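PDB 3MWB: prephenate dehydratase from Arthrobacter aurescens, which probably catalyses the decarboxylation and dehydration of prephenate to phenylpyruvate, a step in the biosynthesis of L-phenylalanine. Local coordinates for residues T91-A96 with L167-E172; I108-H113 with S135-S140; S140-L145 with A162-L167. All coordinates share one frame; numbering follows the deposited sequence.

All three contacts lie in one lobe of the prephenate dehydratase domain, around its second five-stranded sheet. Contact 1 joins two strands at an edge of that sheet and is largely buried, held by backbone hydrogen bonds and small or branched apolar side chains. Contact 2, also buried, sits where strand 107-110 of the same sheet ends and helix 137-143 begins; here hydroxyls and a histidine do most of the work. Contact 3 continues along that helix, shares Ser140 with contact 2 and Leu167 with contact 1, and is nearer the surface, with mainly van der Waals packing and a glutamine amide among the apolar groups. Contacts 1 and 3 also meet directly, Val95 lying against Leu144.

Contact 1. Residues T91-A96 with L167-E172; sequences TFVLVA and LNVLAE
Ala96 and Asn168 form a regular pair between strand 93-96 and the edge strand 168-171, which run antiparallel: Ala96 N donates to Asn168 O (3.0 Å), and Asn168 N returns a bond to Ala96 O (2.8 Å). At Leu94 the pairing is not regular. Leu94 N reaches Ala171 O at 2.9 Å, whereas Leu94 O receives two donors. Leu170 N comes to 2.7 Å of Leu94 O, though bent at 147°, and Ala171 N adds a weak bond to the same Leu94 O at 3.3 Å.

Two residues facing one is a classic beta bulge, and Leu170, with near-helical backbone angles, is the extra one; there the edge strand turns a corner. The pair belongs to the five-stranded sheet of one lobe of the prephenate dehydratase domain, whose clan is that of the periplasmic binding proteins. Strand 153-156 bonds to the other edge of 93-96. Weaker CA-H...O contacts, from Val93 to Ala171 O and from Val95 to Asn168 O, supplement the ladder.

Apolar packing covers both faces. On one, Leu94 CB lies 3.8 Å from Ala171 CB, the small alanine letting the two come close, and Trp121 of helix 119-125 packs on both residues. With CG anti to the backbone N (chi1 180°), Leu94 sends CD2 obliquely across Leu170 CB, while Leu170 CD2 touches Ala96 CB at 3.6 Å. On the opposite face, Val93 CB meets Val169 CG1, and Val95 sets CG2 3.9 Å from Leu167 CB; beta-branched valines suit extended backbone here. Ala161 of helix 158-163 packs on Val95 and Val169.

Contact 2. Residues I108-H113 with S135-S140; sequences ISTHGH and SSTAAS
The imidazole of His111 meets Ser135 and Ser136 at its edge, where Ser135 O and Ser136 CA lie near the ring plane. ND1 makes a weak hydrogen bond of 3.4 Å to Ser135 O, while the in-plane N of His113 takes another place on the rim. The His113 ring in turn has His111 NE2 over one face, 3.5 Å above its plane and displaced toward its rim. This is the head of a beta-alpha-beta crossover: strands 107-110 and 130-133 are parallel neighbours in the sheet, and each gives way to a helix here, with His111 and Ser136 as the N-caps. Ser136 suits that place because its OG accepts from Ala139 N (3.2 Å), a capping bond to the first turn. The other cap, His111, has CG anti to its own N (chi1 -171°), which swings the ring out toward Ser135 and keeps CB beside Thr137; its backbone N is buried and has no partner in the model.

The side chains of Thr110 and Thr137 run alongside each other in a common direction. The methyl CG2 of Thr137 touches Thr110 OG1 at 3.6 Å, while the hydroxyls find partners beyond the pair, Thr110 OG1 at Ile155 O and Thr137 OG1 at Glu64. Gly134 of the second subunit packs on Ser135. Deeper in, two small serines let helix and strand approach closely: Ser109 OG and Ser140 OG are hydrogen-bonded at 2.7 Å, with Val132 O a further partner of Ser109 OG, and Ser140 CB rests 3.3 Å from Ser109 O.

Contact 3. Residues S140-L145 with A162-L167; sequences SAMGLL and AEQPGL
Leu145 and Gly166 bring the two backbones nearest, CA to CA 6.7 Å, where the end of helix 137-143 passes a type I turn from Gln164 to Leu167 that follows helix 158-163. Gly166 fits because a CB on it would run into Leu145 CD2, which already lies 3.8 Å from Gly166 CA.

Leu167 supplies the deepest packing. Its CD1 meets Ala141 CB, and its CD2 touches both Leu144 CD1 (3.9 Å) and Ala141 O (3.5 Å). The Leu144 and Leu167 side chains cross at about a right angle, methyl against methyl; the short Ala141 admits both methyls of Leu167 to the helix surface.

Gln164 meets selenomethionine Met142, also at about a right angle. Bends in the Met142 chain (chi2 -57°, chi3 -82°) fold its end over one face of the amide: SE lies 3.7 Å from Gln164 CD, and CE stands above the group, 3.9 Å from Gln164 NE2. At the amide's other end Leu145 CD1 touches OE1. An alanine in place of Gln164 would take away the amide face under SE and CE and would probably open a gap beneath the end of Met142, leaving it less firmly held and costing Leu145 CD1 a neighbour.

Gln164 and Leu167, with Ala161, have been seen to bind magnesium in this protein, although the ion is absent from this chain. Leucine and alanine have no side-chain oxygen, so they probably serve the metal through main-chain carbonyls. The side chains of Gln164 and Leu167 are taken up in van der Waals packing on the helix 137-143 side, which is consistent with main-chain oxygens serving the metal.

Contact 1. Residues T91-A96 with L167-E172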
loop_
_atom_site.group_PDB
_atom_site.type_symbol
_atom_site.label_atom_id
_atom_site.label_comp_id
_atom_site.label_asym_id
_atom_site.label_seq_id
_atom_site.Cartn_x
_atom_site.Cartn_y
_atom_site.Cartn_z
ATOM N N THR A 91 -37.261 -8.280 -19.440
ATOM C CA THR A 91 -38.135 -7.975 -20.553
ATOM C C THR A 91 -39.451 -7.454 -19.972
ATOM O O THR A 91 -40.025 -8.085 -19.084
ATOM C CB THR A 91 -38.383 -9.253 -21.381
ATOM O OG1 THR A 91 -37.139 -9.686 -21.942
ATOM C CG2 THR A 91 -39.371 -9.006 -22.513
ATOM N N PHE A 92 -39.923 -6.311 -20.449
ATOM C CA PHE A 92 -41.155 -5.752 -19.909
ATOM C C PHE A 92 -42.306 -5.903 -20.905
ATOM O O PHE A 92 -42.130 -5.679 -22.097
ATOM C CB PHE A 92 -40.990 -4.276 -19.577
ATOM C CG PHE A 92 -40.080 -3.998 -18.422
ATOM C CD1 PHE A 92 -40.495 -4.246 -17.109
ATOM C CD2 PHE A 92 -38.821 -3.439 -18.634
ATOM C CE1 PHE A 92 -39.646 -3.972 -16.025
ATOM C CE2 PHE A 92 -37.972 -3.144 -17.542
ATOM C CZ PHE A 92 -38.390 -3.409 -16.250
ATOM N N VAL A 93 -43.482 -6.270 -20.408
ATOM C CA VAL A 93 -44.689 -6.257 -21.211
ATOM C C VAL A 93 -45.687 -5.256 -20.630
ATOM O O VAL A 93 -45.724 -5.021 -19.407
ATOM C CB VAL A 93 -45.347 -7.656 -21.353
ATOM C CG1 VAL A 93 -44.410 -8.628 -22.072
ATOM C CG2 VAL A 93 -45.771 -8.211 -20.015
ATOM N N LEU A 94 -46.484 -4.670 -21.525
ATOM C CA LEU A 94 -47.598 -3.819 -21.149
ATOM C C LEU A 94 -48.866 -4.651 -21.215
ATOM O O LEU A 94 -49.162 -5.283 -22.239
ATOM C CB LEU A 94 -47.709 -2.586 -22.073
ATOM C CG LEU A 94 -48.878 -1.630 -21.740
ATOM C CD1 LEU A 94 -48.581 -0.786 -20.501
ATOM C CD2 LEU A 94 -49.212 -0.742 -22.932
ATOM N N VAL A 95 -49.623 -4.630 -20.127
ATOM C CA VAL A 95 -50.679 -5.598 -19.916
ATOM C C VAL A 95 -51.996 -4.882 -19.574
ATOM O O VAL A 95 -51.990 -3.807 -18.971
ATOM C CB VAL A 95 -50.208 -6.653 -18.845
ATOM C CG1 VAL A 95 -50.782 -6.396 -17.456
ATOM C CG2 VAL A 95 -50.468 -8.055 -19.302
ATOM N N ALA A 96 -53.113 -5.455 -20.014
ATOM C CA ALA A 96 -54.453 -4.897 -19.752
ATOM C C ALA A 96 -55.520 -5.976 -19.902
ATOM O O ALA A 96 -55.244 -7.057 -20.427
ATOM C CB ALA A 96 -54.741 -3.721 -20.683
ATOM N N LEU A 167 -55.391 -11.445 -18.384
ATOM C CA LEU A 167 -54.405 -10.432 -18.765
ATOM C C LEU A 167 -53.978 -10.610 -20.211
ATOM O O LEU A 167 -53.545 -11.684 -20.634
ATOM C CB LEU A 167 -53.189 -10.427 -17.831
ATOM C CG LEU A 167 -53.300 -10.108 -16.329
ATOM C CD1 LEU A 167 -51.925 -10.243 -15.675
ATOM C CD2 LEU A 167 -53.894 -8.726 -16.030
ATOM N N ASN A 168 -54.126 -9.533 -20.961
ATOM C CA ASN A 168 -53.794 -9.504 -22.369
ATOM C C ASN A 168 -52.561 -8.650 -22.567
ATOM O O ASN A 168 -52.460 -7.578 -21.972
ATOM C CB ASN A 168 -54.957 -8.899 -23.158
ATOM C CG ASN A 168 -54.726 -8.947 -24.651
ATOM O OD1 ASN A 168 -54.451 -10.013 -25.200
ATOM N ND2 ASN A 168 -54.831 -7.793 -25.317
ATOM N N VAL A 169 -51.630 -9.129 -23.393
ATOM C CA VAL A 169 -50.413 -8.382 -23.709
ATOM C C VAL A 169 -50.696 -7.341 -24.802
ATOM O O VAL A 169 -50.977 -7.685 -25.959
ATOM C CB VAL A 169 -49.245 -9.306 -24.147
ATOM C CG1 VAL A 169 -48.009 -8.466 -24.493
ATOM C CG2 VAL A 169 -48.905 -10.319 -23.049
ATOM N N LEU A 170 -50.628 -6.068 -24.425
ATOM C CA LEU A 170 -50.842 -4.976 -25.374
ATOM C C LEU A 170 -49.570 -4.581 -26.112
ATOM O O LEU A 170 -49.629 -4.206 -27.267
ATOM C CB LEU A 170 -51.437 -3.756 -24.671
ATOM C CG LEU A 170 -52.863 -3.306 -25.005
ATOM C CD1 LEU A 170 -53.805 -4.442 -25.453
ATOM C CD2 LEU A 170 -53.447 -2.519 -23.831
ATOM N N ALA A 171 -48.433 -4.632 -25.419
ATOM C CA ALA A 171 -47.143 -4.316 -26.026
ATOM C C ALA A 171 -46.039 -5.206 -25.457
ATOM O O ALA A 171 -45.992 -5.434 -24.239
ATOM C CB ALA A 171 -46.802 -2.860 -25.800
ATOM N N GLU A 172 -45.163 -5.689 -26.346
ATOM C CA GLU A 172 -44.042 -6.576 -25.991
ATOM C C GLU A 172 -42.696 -5.849 -25.955
ATOM O O GLU A 172 -42.437 -4.977 -26.797
ATOM C CB GLU A 172 -43.940 -7.719 -27.003
ATOM C CG GLU A 172 -44.816 -8.911 -26.701
ATOM C CD GLU A 172 -44.695 -10.020 -27.756
ATOM O OE1 GLU A 172 -44.605 -9.739 -28.984
ATOM O OE2 GLU A 172 -44.682 -11.190 -27.344
#

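Contact 2. Residues I108-H113 with S135-S140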
loop_
_atom_site.group_PDB
_atom_site.type_symbol
_atom_site.label_atom_id
_atom_site.label_comp_id
_atom_site.label_asym_id
_atom_site.label_seq_id
_atom_site.Cartn_x
_atom_site.Cartn_y
_atom_site.Cartn_z
ATOM N N ILE A 108 -51.270 3.964 -15.777
ATOM C CA ILE A 108 -50.462 2.731 -15.804
ATOM C C ILE A 108 -49.821 2.501 -14.430
ATOM O O ILE A 108 -49.161 3.391 -13.894
ATOM C CB ILE A 108 -49.343 2.797 -16.862
ATOM C CG1 ILE A 108 -49.923 3.076 -18.254
ATOM C CG2 ILE A 108 -48.523 1.488 -16.898
ATOM C CD1 ILE A 108 -48.909 3.597 -19.221
ATOM N N SER A 109 -50.017 1.313 -13.872
ATOM C CA SER A 109 -49.422 0.957 -12.585
ATOM C C SER A 109 -48.261 -0.030 -12.737
ATOM O O SER A 109 -48.332 -0.970 -13.518
ATOM C CB SER A 109 -50.476 0.367 -11.657
ATOM O OG SER A 109 -49.906 -0.004 -10.407
ATOM N N THR A 110 -47.185 0.218 -11.993
ATOM C CA THR A 110 -46.044 -0.680 -11.923
ATOM C C THR A 110 -45.144 -0.264 -10.772
ATOM O O THR A 110 -45.362 0.783 -10.139
ATOM C CB THR A 110 -45.226 -0.712 -13.247
ATOM O OG1 THR A 110 -44.280 -1.782 -13.194
ATOM C CG2 THR A 110 -44.508 0.609 -13.498
ATOM N N HIS A 111 -44.132 -1.081 -10.499
ATOM C CA HIS A 111 -43.103 -0.701 -9.556
ATOM C C HIS A 111 -42.311 0.437 -10.179
ATOM O O HIS A 111 -42.045 0.395 -11.374
ATOM C CB HIS A 111 -42.170 -1.871 -9.252
ATOM C CG HIS A 111 -41.220 -1.579 -8.132
ATOM N ND1 HIS A 111 -41.369 -2.109 -6.864
ATOM C CD2 HIS A 111 -40.141 -0.765 -8.077
ATOM C CE1 HIS A 111 -40.403 -1.650 -6.084
ATOM N NE2 HIS A 111 -39.645 -0.831 -6.798
ATOM N N GLY A 112 -41.934 1.435 -9.373
ATOM C CA GLY A 112 -41.118 2.580 -9.835
ATOM C C GLY A 112 -39.862 2.222 -10.618
ATOM O O GLY A 112 -39.456 2.951 -11.534
ATOM N N HIS A 113 -39.233 1.108 -10.263
ATOM C CA HIS A 113 -38.040 0.627 -10.969
ATOM C C HIS A 113 -38.345 0.208 -12.411
ATOM O O HIS A 113 -37.535 0.422 -13.312
ATOM C CB HIS A 113 -37.415 -0.540 -10.201
ATOM C CG HIS A 113 -36.839 -0.146 -8.872
ATOM N ND1 HIS A 113 -36.011 -0.974 -8.145
ATOM C CD2 HIS A 113 -36.957 0.997 -8.148
ATOM C CE1 HIS A 113 -35.653 -0.364 -7.028
ATOM N NE2 HIS A 113 -36.213 0.834 -7.003
ATOM N N SER A 135 -46.866 -1.501 -5.605
ATOM C CA SER A 135 -45.964 -2.165 -4.653
ATOM C C SER A 135 -44.988 -3.139 -5.330
ATOM O O SER A 135 -43.856 -3.307 -4.875
ATOM C CB SER A 135 -46.766 -2.884 -3.549
ATOM O OG SER A 135 -47.526 -3.940 -4.123
ATOM N N SER A 136 -45.444 -3.777 -6.407
ATOM C CA SER A 136 -44.620 -4.652 -7.253
ATOM C C SER A 136 -45.242 -4.737 -8.648
ATOM O O SER A 136 -46.394 -4.325 -8.831
ATOM C CB SER A 136 -44.470 -6.056 -6.640
ATOM O OG SER A 136 -45.701 -6.763 -6.588
ATOM N N THR A 137 -44.493 -5.244 -9.629
ATOM C CA THR A 137 -45.044 -5.425 -10.968
ATOM C C THR A 137 -46.228 -6.398 -10.938
ATOM O O THR A 137 -47.258 -6.146 -11.569
ATOM C CB THR A 137 -43.983 -5.868 -12.048
ATOM O OG1 THR A 137 -43.519 -7.205 -11.788
ATOM C CG2 THR A 137 -42.794 -4.889 -12.087
ATOM N N ALA A 138 -46.063 -7.494 -10.199
ATOM C CA ALA A 138 -47.099 -8.524 -10.074
ATOM C C ALA A 138 -48.399 -7.975 -9.474
ATOM O O ALA A 138 -49.463 -8.211 -10.031
ATOM C CB ALA A 138 -46.590 -9.717 -9.261
ATOM N N ALA A 139 -48.310 -7.247 -8.358
ATOM C CA ALA A 139 -49.495 -6.639 -7.736
ATOM C C ALA A 139 -50.193 -5.666 -8.685
ATOM O O ALA A 139 -51.424 -5.628 -8.757
ATOM C CB ALA A 139 -49.146 -5.948 -6.419
ATOM N N SER A 140 -49.398 -4.890 -9.420
ATOM C CA SER A 140 -49.932 -3.971 -10.407
ATOM C C SER A 140 -50.728 -4.732 -11.452
ATOM O O SER A 140 -51.848 -4.332 -11.787
ATOM C CB SER A 140 -48.812 -3.167 -11.066
ATOM O OG SER A 140 -48.326 -2.188 -10.172
#

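Contact 3. Residues S140-L145 with A162-L167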
loop_
_atom_site.group_PDB
_atom_site.type_symbol
_atom_site.label_atom_id
_atom_site.label_comp_id
_atom_site.label_asym_id
_atom_site.label_seq_id
_atom_site.Cartn_x
_atom_site.Cartn_y
_atom_site.Cartn_z
ATOM N N SER A 140 -49.398 -4.890 -9.420
ATOM C CA SER A 140 -49.932 -3.971 -10.407
ATOM C C SER A 140 -50.728 -4.732 -11.452
ATOM O O SER A 140 -51.848 -4.332 -11.787
ATOM C CB SER A 140 -48.812 -3.167 -11.066
ATOM O OG SER A 140 -48.326 -2.188 -10.172
ATOM N N ALA A 141 -50.150 -5.826 -11.949
ATOM C CA ALA A 141 -50.823 -6.682 -12.909
ATOM C C ALA A 141 -52.110 -7.289 -12.342
ATOM O O ALA A 141 -53.162 -7.213 -12.998
ATOM C CB ALA A 141 -49.873 -7.784 -13.439
HETATM N N MSE A 142 -52.020 -7.886 -11.148
HETATM C CA MSE A 142 -53.160 -8.540 -10.487
HETATM C C MSE A 142 -54.298 -7.583 -10.128
HETATM O O MSE A 142 -55.470 -7.986 -10.087
HETATM C CB MSE A 142 -52.706 -9.308 -9.232
HETATM C CG MSE A 142 -51.740 -10.460 -9.523
HETATM SE SE MSE A 142 -52.418 -11.816 -10.783
HETATM C CE MSE A 142 -53.487 -12.861 -9.526
ATOM N N GLY A 143 -53.951 -6.324 -9.864
ATOM C CA GLY A 143 -54.935 -5.278 -9.584
ATOM C C GLY A 143 -55.927 -5.080 -10.725
ATOM O O GLY A 143 -57.074 -4.710 -10.492
ATOM N N LEU A 144 -55.486 -5.344 -11.955
ATOM C CA LEU A 144 -56.348 -5.265 -13.142
ATOM C C LEU A 144 -57.499 -6.284 -13.178
ATOM O O LEU A 144 -58.458 -6.102 -13.932
ATOM C CB LEU A 144 -55.519 -5.394 -14.420
ATOM C CG LEU A 144 -54.487 -4.306 -14.732
ATOM C CD1 LEU A 144 -53.525 -4.801 -15.799
ATOM C CD2 LEU A 144 -55.151 -3.005 -15.156
ATOM N N LEU A 145 -57.407 -7.350 -12.385
ATOM C CA LEU A 145 -58.442 -8.392 -12.387
ATOM C C LEU A 145 -59.592 -8.043 -11.441
ATOM O O LEU A 145 -60.567 -8.789 -11.329
ATOM C CB LEU A 145 -57.854 -9.765 -12.039
ATOM C CG LEU A 145 -56.806 -10.341 -12.999
ATOM C CD1 LEU A 145 -56.011 -11.465 -12.342
ATOM C CD2 LEU A 145 -57.439 -10.808 -14.309
ATOM N N ALA A 162 -48.390 -14.706 -19.128
ATOM C CA ALA A 162 -48.599 -16.090 -19.575
ATOM C C ALA A 162 -49.467 -16.921 -18.623
ATOM O O ALA A 162 -50.081 -17.904 -19.033
ATOM C CB ALA A 162 -47.263 -16.788 -19.813
ATOM N N GLU A 163 -49.510 -16.537 -17.351
ATOM C CA GLU A 163 -50.225 -17.341 -16.356
ATOM C C GLU A 163 -51.663 -16.875 -16.103
ATOM O O GLU A 163 -52.513 -17.677 -15.723
ATOM C CB GLU A 163 -49.434 -17.430 -15.044
ATOM C CG GLU A 163 -48.132 -18.223 -15.163
ATOM C CD GLU A 163 -47.411 -18.395 -13.836
ATOM O OE1 GLU A 163 -47.195 -17.386 -13.130
ATOM O OE2 GLU A 163 -47.043 -19.544 -13.501
ATOM N N GLN A 164 -51.932 -15.591 -16.322
ATOM C CA GLN A 164 -53.258 -15.022 -16.065
ATOM C C GLN A 164 -54.082 -14.852 -17.345
ATOM O O GLN A 164 -53.749 -14.007 -18.187
ATOM C CB GLN A 164 -53.155 -13.679 -15.321
ATOM C CG GLN A 164 -52.487 -13.741 -13.945
ATOM C CD GLN A 164 -53.158 -14.728 -12.985
ATOM O OE1 GLN A 164 -54.387 -14.822 -12.922
ATOM N NE2 GLN A 164 -52.345 -15.459 -12.232
ATOM N N PRO A 165 -55.172 -15.642 -17.486
ATOM C CA PRO A 165 -56.028 -15.568 -18.686
ATOM C C PRO A 165 -56.646 -14.178 -18.879
ATOM O O PRO A 165 -56.762 -13.696 -20.010
ATOM C CB PRO A 165 -57.122 -16.616 -18.419
ATOM C CG PRO A 165 -56.596 -17.474 -17.295
ATOM C CD PRO A 165 -55.697 -16.595 -16.489
ATOM N N GLY A 166 -57.007 -13.535 -17.770
ATOM C CA GLY A 166 -57.621 -12.211 -17.797
ATOM C C GLY A 166 -56.653 -11.100 -18.168
ATOM O O GLY A 166 -57.040 -9.935 -18.258
ATOM N N LEU A 167 -55.391 -11.445 -18.384
ATOM C CA LEU A 167 -54.405 -10.432 -18.765
ATOM C C LEU A 167 -53.978 -10.610 -20.211
ATOM O O LEU A 167 -53.545 -11.684 -20.634
ATOM C CB LEU A 167 -53.189 -10.427 -17.831
ATOM C CG LEU A 167 -53.300 -10.108 -16.329
ATOM C CD1 LEU A 167 -51.925 -10.243 -15.675
ATOM C CD2 LEU A 167 -53.894 -8.726 -16.030
#